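PDB 5J8N: exodeoxyribonuclease III from Methanosarcina mazei, which probably cleaves DNA at abasic sites and trims its strands from the 3' end, using magnesium or manganese ions. Local coordinates for residues V50-V61 against T73-K84. The protein carries 3 engineered substitutions. Sequence-based numbering, arbitrary orientation.
Sequences VKNIQGYYNYFV and TFSKNKPIKLEK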
ATOM      1  N   VAL A  50      12.355 -15.803   1.450  1.00 32.92           N
ATOM      2  CA  VAL A  50      11.772 -14.731   2.237  1.00 37.70           C
ATOM      3  C   VAL A  50      11.788 -15.130   3.698  1.00 42.31           C
ATOM      4  O   VAL A  50      12.023 -14.285   4.557  1.00 42.75           O
ATOM      5  CB  VAL A  50      10.306 -14.396   1.759  1.00 33.56           C
ATOM      6  CG1 VAL A  50       9.533 -13.694   2.803  1.00 38.59           C
ATOM      7  CG2 VAL A  50      10.349 -13.570   0.487  1.00 35.71           C
ATOM      8  N   LYS A  51      11.567 -16.419   3.959  1.00 46.96           N
ATOM      9  CA  LYS A  51      11.417 -16.926   5.326  1.00 51.40           C
ATOM     10  C   LYS A  51      12.529 -16.442   6.235  1.00 56.11           C
ATOM     11  O   LYS A  51      12.293 -15.679   7.182  1.00 58.44           O
ATOM     12  CB  LYS A  51      11.372 -18.446   5.331  1.00 46.30           C
ATOM     13  CG  LYS A  51      10.006 -19.010   5.052  1.00 42.74           C
ATOM     14  CD  LYS A  51      10.091 -20.503   4.806  1.00 47.65           C
ATOM     15  CE  LYS A  51       8.722 -21.150   4.819  1.00 52.30           C
ATOM     16  NZ  LYS A  51       8.777 -22.550   4.311  1.00 54.68           N
ATOM     17  N   ASN A  52      13.752 -16.855   5.933  1.00 58.78           N
ATOM     18  CA  ASN A  52      14.864 -16.462   6.776  1.00 60.97           C
ATOM     19  C   ASN A  52      15.800 -15.494   6.076  1.00 56.95           C
ATOM     20  O   ASN A  52      16.972 -15.786   5.825  1.00 48.99           O
ATOM     21  CB  ASN A  52      15.620 -17.699   7.269  1.00 63.93           C
ATOM     22  CG  ASN A  52      14.836 -18.476   8.320  1.00 63.57           C
ATOM     23  OD1 ASN A  52      14.786 -18.082   9.488  1.00 67.93           O
ATOM     24  ND2 ASN A  52      14.196 -19.564   7.901  1.00 57.81           N
ATOM     25  N   ILE A  53      15.235 -14.336   5.752  1.00 55.82           N
ATOM     26  CA  ILE A  53      15.996 -13.136   5.465  1.00 52.10           C
ATOM     27  C   ILE A  53      16.736 -12.819   6.743  1.00 46.33           C
ATOM     28  O   ILE A  53      16.259 -13.184   7.813  1.00 48.53           O
ATOM     29  CB  ILE A  53      15.080 -11.984   5.062  1.00 50.91           C
ATOM     30  CG1 ILE A  53      14.400 -12.326   3.747  1.00 49.97           C
ATOM     31  CG2 ILE A  53      15.854 -10.691   4.918  1.00 51.47           C
ATOM     32  CD1 ILE A  53      15.325 -12.302   2.590  1.00 50.98           C
ATOM     33  N   GLN A  54      17.903 -12.185   6.616  1.00 41.07           N
ATOM     34  CA  GLN A  54      18.739 -11.767   7.732  1.00 34.99           C
ATOM     35  C   GLN A  54      18.788 -10.231   7.830  1.00 39.17           C
ATOM     36  O   GLN A  54      18.845  -9.530   6.807  1.00 41.86           O
ATOM     37  CB  GLN A  54      20.166 -12.335   7.600  1.00 47.15           C
ATOM     38  CG  GLN A  54      20.780 -12.314   6.185  1.00 57.20           C
ATOM     39  CD  GLN A  54      20.077 -13.237   5.173  1.00 67.93           C
ATOM     40  OE1 GLN A  54      19.846 -14.421   5.446  1.00 76.67           O
ATOM     41  NE2 GLN A  54      19.718 -12.686   4.011  1.00 64.80           N
ATOM     42  N   GLY A  55      18.780  -9.730   9.065  1.00 35.69           N
ATOM     43  CA  GLY A  55      18.738  -8.307   9.359  1.00 31.68           C
ATOM     44  C   GLY A  55      17.340  -7.704   9.232  1.00 20.50           C
ATOM     45  O   GLY A  55      17.211  -6.501   9.405  1.00 21.34           O
ATOM     46  N   TYR A  56      16.334  -8.520   8.894  1.00 21.33           N
ATOM     47  CA  TYR A  56      14.921  -8.059   8.887  1.00 17.63           C
ATOM     48  C   TYR A  56      14.031  -8.988   9.707  1.00 20.27           C
ATOM     49  O   TYR A  56      14.229 -10.184   9.682  1.00 25.38           O
ATOM     50  CB  TYR A  56      14.329  -7.976   7.489  1.00 19.75           C
ATOM     51  CG  TYR A  56      14.817  -6.829   6.646  1.00 16.96           C
ATOM     52  CD1 TYR A  56      14.152  -5.610   6.649  1.00 16.68           C
ATOM     53  CD2 TYR A  56      15.920  -6.998   5.807  1.00 18.55           C
ATOM     54  CE1 TYR A  56      14.580  -4.519   5.826  1.00 14.66           C
ATOM     55  CE2 TYR A  56      16.364  -5.923   5.012  1.00 17.37           C
ATOM     56  CZ  TYR A  56      15.682  -4.705   5.020  1.00 14.87           C
ATOM     57  OH  TYR A  56      16.148  -3.669   4.232  1.00 15.89           O
ATOM     58  N   TYR A  57      13.101  -8.401  10.428  1.00 16.22           N
ATOM     59  CA  TYR A  57      11.939  -9.107  10.956  1.00 16.38           C
ATOM     60  C   TYR A  57      10.943  -9.154   9.822  1.00 18.85           C
ATOM     61  O   TYR A  57      10.866  -8.216   9.017  1.00 18.64           O
ATOM     62  CB  TYR A  57      11.361  -8.391  12.165  1.00 19.09           C
ATOM     63  CG  TYR A  57      12.335  -8.371  13.326  1.00 19.26           C
ATOM     64  CD1 TYR A  57      12.352  -9.415  14.256  1.00 19.91           C
ATOM     65  CD2 TYR A  57      13.240  -7.318  13.502  1.00 17.79           C
ATOM     66  CE1 TYR A  57      13.241  -9.423  15.302  1.00 20.96           C
ATOM     67  CE2 TYR A  57      14.141  -7.321  14.567  1.00 20.28           C
ATOM     68  CZ  TYR A  57      14.136  -8.390  15.450  1.00 22.55           C
ATOM     69  OH  TYR A  57      15.017  -8.415  16.501  1.00 28.28           O
ATOM     70  N   ASN A  58      10.131 -10.206   9.755  1.00 17.54           N
ATOM     71  CA  ASN A  58       9.068 -10.185   8.759  1.00 16.81           C
ATOM     72  C   ASN A  58       7.773 -10.753   9.307  1.00 14.07           C
ATOM     73  O   ASN A  58       7.812 -11.632  10.175  1.00 14.53           O
ATOM     74  CB  ASN A  58       9.491 -10.955   7.494  1.00 19.43           C
ATOM     75  CG  ASN A  58       9.502 -12.445   7.685  1.00 21.25           C
ATOM     76  OD1 ASN A  58       8.488 -13.114   7.462  1.00 28.19           O
ATOM     77  ND2 ASN A  58      10.620 -12.985   8.176  1.00 30.89           N
ATOM     78  N   TYR A  59       6.673 -10.210   8.784  1.00 13.42           N
ATOM     79  CA  TYR A  59       5.314 -10.561   9.269  1.00 12.56           C
ATOM     80  C   TYR A  59       4.396 -10.614   8.085  1.00 12.20           C
ATOM     81  O   TYR A  59       4.413  -9.698   7.261  1.00 14.36           O
ATOM     82  CB  TYR A  59       4.808  -9.527  10.293  1.00 16.15           C
ATOM     83  CG  TYR A  59       5.837  -9.333  11.396  1.00 15.16           C
ATOM     84  CD1 TYR A  59       5.927 -10.230  12.428  1.00 16.03           C
ATOM     85  CD2 TYR A  59       6.759  -8.301  11.321  1.00 15.02           C
ATOM     86  CE1 TYR A  59       6.919 -10.087  13.400  1.00 17.47           C
ATOM     87  CE2 TYR A  59       7.721  -8.182  12.262  1.00 13.91           C
ATOM     88  CZ  TYR A  59       7.802  -9.026  13.282  1.00 15.20           C
ATOM     89  OH  TYR A  59       8.823  -8.940  14.216  1.00 17.06           O
ATOM     90  N   PHE A  60       3.581 -11.658   7.969  1.00 14.00           N
ATOM     91  CA  PHE A  60       2.708 -11.836   6.821  1.00 12.91           C
ATOM     92  C   PHE A  60       1.320 -12.209   7.263  1.00 13.78           C
ATOM     93  O   PHE A  60       1.165 -12.921   8.317  1.00 17.00           O
ATOM     94  CB  PHE A  60       3.226 -12.975   5.902  1.00 14.29           C
ATOM     95  CG  PHE A  60       4.351 -12.546   5.001  1.00 15.40           C
ATOM     96  CD1 PHE A  60       5.663 -12.538   5.469  1.00 20.27           C
ATOM     97  CD2 PHE A  60       4.068 -12.025   3.731  1.00 15.74           C
ATOM     98  CE1 PHE A  60       6.701 -12.093   4.602  1.00 17.91           C
ATOM     99  CE2 PHE A  60       5.082 -11.603   2.861  1.00 17.20           C
ATOM    100  CZ  PHE A  60       6.401 -11.642   3.315  1.00 17.66           C
ATOM    101  N   VAL A  61       0.341 -11.835   6.453  1.00 13.64           N
ATOM    102  CA  VAL A  61      -1.034 -12.350   6.646  1.00 15.24           C
ATOM    103  C   VAL A  61      -1.474 -12.897   5.305  1.00 16.72           C
ATOM    104  O   VAL A  61      -1.191 -12.303   4.235  1.00 14.73           O
ATOM    105  CB  VAL A  61      -1.981 -11.274   7.187  1.00 18.20           C
ATOM    106  CG1 VAL A  61      -2.180 -10.163   6.260  1.00 20.25           C
ATOM    107  CG2 VAL A  61      -3.359 -11.912   7.591  1.00 19.66           C
ATOM    108  N   THR A  73       5.061  -7.336   5.812  1.00 11.72           N
ATOM    109  CA  THR A  73       5.918  -6.220   6.214  1.00 11.28           C
ATOM    110  C   THR A  73       7.216  -6.775   6.729  1.00 11.75           C
ATOM    111  O   THR A  73       7.266  -7.622   7.596  1.00 12.81           O
ATOM    112  CB  THR A  73       5.240  -5.400   7.316  1.00 11.18           C
ATOM    113  OG1 THR A  73       4.082  -4.803   6.753  1.00 11.93           O
ATOM    114  CG2 THR A  73       6.159  -4.300   7.878  1.00 12.39           C
ATOM    115  N   PHE A  74       8.299  -6.250   6.162  1.00 12.28           N
ATOM    116  CA  PHE A  74       9.669  -6.463   6.645  1.00 13.81           C
ATOM    117  C   PHE A  74      10.183  -5.217   7.324  1.00 12.58           C
ATOM    118  O   PHE A  74       9.995  -4.122   6.799  1.00 13.60           O
ATOM    119  CB  PHE A  74      10.614  -6.756   5.467  1.00 12.26           C
ATOM    120  CG  PHE A  74      10.256  -7.961   4.664  1.00 12.03           C
ATOM    121  CD1 PHE A  74       9.277  -7.880   3.650  1.00 13.66           C
ATOM    122  CD2 PHE A  74      10.920  -9.151   4.880  1.00 14.47           C
ATOM    123  CE1 PHE A  74       8.976  -9.011   2.867  1.00 14.53           C
ATOM    124  CE2 PHE A  74      10.618 -10.290   4.128  1.00 14.81           C
ATOM    125  CZ  PHE A  74       9.643 -10.187   3.114  1.00 14.67           C
ATOM    126  N   SER A  75      10.875  -5.353   8.452  1.00 12.73           N
ATOM    127  CA  SER A  75      11.461  -4.162   9.072  1.00 13.46           C
ATOM    128  C   SER A  75      12.729  -4.529   9.772  1.00 14.87           C
ATOM    129  O   SER A  75      12.885  -5.588  10.401  1.00 15.43           O
ATOM    130  CB  SER A  75      10.474  -3.429  10.033  1.00 17.07           C
ATOM    131  OG  SER A  75       9.996  -4.286  11.025  1.00 18.35           O
ATOM    132  N   LYS A  76      13.662  -3.579   9.744  1.00 14.32           N
ATOM    133  CA  LYS A  76      14.912  -3.772  10.464  1.00 16.38           C
ATOM    134  C   LYS A  76      14.698  -3.783  11.985  1.00 16.00           C
ATOM    135  O   LYS A  76      15.388  -4.522  12.688  1.00 18.77           O
ATOM    136  CB  LYS A  76      15.943  -2.672  10.093  1.00 14.89           C
ATOM    137  CG  LYS A  76      16.348  -2.746   8.626  1.00 16.09           C
ATOM    138  CD  LYS A  76      17.513  -1.778   8.322  1.00 15.62           C
ATOM    139  CE  LYS A  76      17.888  -1.818   6.848  1.00 17.49           C
ATOM    140  NZ  LYS A  76      19.161  -1.037   6.640  1.00 17.88           N
ATOM    141  N   ASN A  77      13.754  -2.970  12.451  1.00 16.61           N
ATOM    142  CA  ASN A  77      13.396  -2.920  13.875  1.00 18.27           C
ATOM    143  C   ASN A  77      12.192  -3.827  14.169  1.00 15.93           C
ATOM    144  O   ASN A  77      11.296  -3.944  13.338  1.00 16.43           O
ATOM    145  CB  ASN A  77      13.070  -1.491  14.295  1.00 23.88           C
ATOM    146  CG  ASN A  77      14.308  -0.586  14.329  1.00 24.32           C
ATOM    147  OD1 ASN A  77      15.430  -1.053  14.475  1.00 28.34           O
ATOM    148  ND2 ASN A  77      14.079   0.702  14.194  1.00 32.98           N
ATOM    149  N   LYS A  78      12.182  -4.411  15.369  1.00 16.60           N
ATOM    150  CA  LYS A  78      11.072  -5.275  15.770  1.00 17.82           C
ATOM    151  C   LYS A  78       9.890  -4.402  16.162  1.00 17.01           C
ATOM    152  O   LYS A  78      10.034  -3.492  16.948  1.00 19.61           O
ATOM    153  CB  LYS A  78      11.459  -6.176  16.951  1.00 19.82           C
ATOM    154  CG  LYS A  78      10.365  -7.210  17.251  1.00 22.72           C
ATOM    155  CD  LYS A  78      10.550  -7.875  18.613  1.00 33.81           C
ATOM    156  CE  LYS A  78      11.795  -8.700  18.639  1.00 41.88           C
ATOM    157  NZ  LYS A  78      11.785  -9.541  19.883  1.00 48.74           N
ATOM    158  N   PRO A  79       8.728  -4.684  15.585  1.00 14.86           N
ATOM    159  CA  PRO A  79       7.544  -3.966  16.041  1.00 15.31           C
ATOM    160  C   PRO A  79       7.254  -4.162  17.502  1.00 17.10           C
ATOM    161  O   PRO A  79       7.532  -5.228  18.052  1.00 17.89           O
ATOM    162  CB  PRO A  79       6.399  -4.609  15.261  1.00 16.21           C
ATOM    163  CG  PRO A  79       7.022  -5.353  14.135  1.00 16.47           C
ATOM    164  CD  PRO A  79       8.416  -5.687  14.556  1.00 16.96           C
ATOM    165  N   ILE A  80       6.630  -3.173  18.128  1.00 15.82           N
ATOM    166  CA  ILE A  80       6.152  -3.341  19.493  1.00 16.35           C
ATOM    167  C   ILE A  80       4.747  -3.929  19.583  1.00 16.69           C
ATOM    168  O   ILE A  80       4.321  -4.307  20.666  1.00 20.89           O
ATOM    169  CB  ILE A  80       6.188  -2.007  20.294  1.00 18.96           C
ATOM    170  CG1 ILE A  80       5.266  -0.977  19.679  1.00 20.59           C
ATOM    171  CG2 ILE A  80       7.603  -1.406  20.271  1.00 23.55           C
ATOM    172  CD1 ILE A  80       5.349   0.390  20.458  1.00 24.32           C
ATOM    173  N   LYS A  81       4.048  -4.011  18.458  1.00 16.12           N
ATOM    174  CA  LYS A  81       2.692  -4.623  18.381  1.00 16.06           C
ATOM    175  C   LYS A  81       2.478  -5.048  16.950  1.00 14.97           C
ATOM    176  O   LYS A  81       2.904  -4.368  16.003  1.00 15.30           O
ATOM    177  CB  LYS A  81       1.609  -3.613  18.810  1.00 19.04           C
ATOM    178  CG  LYS A  81       0.220  -4.202  18.991  1.00 23.09           C
ATOM    179  CD  LYS A  81      -0.776  -3.158  19.600  1.00 26.15           C
ATOM    180  CE  LYS A  81      -1.570  -3.813  20.730  1.00 40.41           C
ATOM    181  NZ  LYS A  81      -2.287  -5.062  20.281  1.00 45.79           N
ATOM    182  N   LEU A  82       1.800  -6.181  16.823  1.00 14.80           N
ATOM    183  CA  LEU A  82       1.504  -6.797  15.543  1.00 15.29           C
ATOM    184  C   LEU A  82       0.017  -7.159  15.562  1.00 16.34           C
ATOM    185  O   LEU A  82      -0.400  -7.885  16.487  1.00 18.03           O
ATOM    186  CB  LEU A  82       2.381  -8.065  15.353  1.00 16.24           C
ATOM    187  CG  LEU A  82       1.976  -8.978  14.192  1.00 18.70           C
ATOM    188  CD1 LEU A  82       2.265  -8.285  12.864  1.00 18.56           C
ATOM    189  CD2 LEU A  82       2.802 -10.234  14.369  1.00 17.99           C
ATOM    190  N   GLU A  83      -0.745  -6.695  14.564  1.00 14.60           N
ATOM    191  CA  GLU A  83      -2.143  -7.104  14.466  1.00 16.32           C
ATOM    192  C   GLU A  83      -2.492  -7.392  13.032  1.00 16.82           C
ATOM    193  O   GLU A  83      -2.223  -6.573  12.131  1.00 17.12           O
ATOM    194  CB  GLU A  83      -3.099  -6.035  15.041  1.00 19.06           C
ATOM    195  CG  GLU A  83      -2.812  -5.766  16.486  1.00 21.06           C
ATOM    196  CD  GLU A  83      -3.850  -4.886  17.152  1.00 28.19           C
ATOM    197  OE1 GLU A  83      -4.791  -4.455  16.475  1.00 28.17           O
ATOM    198  OE2 GLU A  83      -3.725  -4.647  18.364  1.00 32.97           O
ATOM    199  N   LYS A  84      -3.017  -8.592  12.849  0.56 16.72           N
ATOM    200  CA  LYS A  84      -3.418  -9.037  11.536  0.56 15.39           C
ATOM    201  C   LYS A  84      -4.907  -8.821  11.490  0.56 16.57           C
ATOM    202  O   LYS A  84      -5.672  -9.503  12.182  0.56 19.63           O
ATOM    203  CB  LYS A  84      -3.006 -10.492  11.311  0.56 17.28           C
ATOM    204  CG  LYS A  84      -1.491 -10.652  11.304  0.56 17.47           C
ATOM    205  CD  LYS A  84      -1.056 -12.101  11.331  0.56 17.04           C
ATOM    206  CE  LYS A  84       0.466 -12.213  11.242  0.56 16.93           C
ATOM    207  NZ  LYS A  84       0.959 -13.631  11.181  0.56 16.94           N
TER
HETATM  208  O   HOH W   1      17.736  -5.637  11.703  1.00 52.19           O
HETATM  209  O   HOH W   2       3.883 -13.540  10.630  1.00 27.23           O
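F74 packs its ring against V50, N58 and F60 on one face of the antiparallel hairpin formed by strands 57-61 and 71-75, a buried place that suits a purely apolar ring. V50 CG1 meets its rim, 3.5 Å from F74 CZ, and N58 CB comes obliquely at CD2. F60 turns its edge to the face of F74 in an offset edge-to-face pair with planes at 86°, and L26 of helix 22-27 adds to this apolar pocket. On the other face Y59, partly exposed and so tolerant of a hydroxyl, lays its ring against P79 of the loop, whose CD lies 3.3 Å from Y59 OH, and L82 of strand 81-84, CD2 3.7 Å from Y59 CD1. Y57 offers a flat face to lysine methylenes: K78 CB sits over it in a CH-pi contact, 3.8 Å from the centroid, while S75 O and K76 O lie at the ring edge. Replacing Y57 by alanine removes that ring, and the aliphatic chain of K78 would probably lose much of its packing. Four backbone bonds pair Y57 with S75 and Y59 with T73, fixing the register of outer strand 57-61, with an apolar core on the F74 face and solvent-tolerant tyrosines against the more exposed loop.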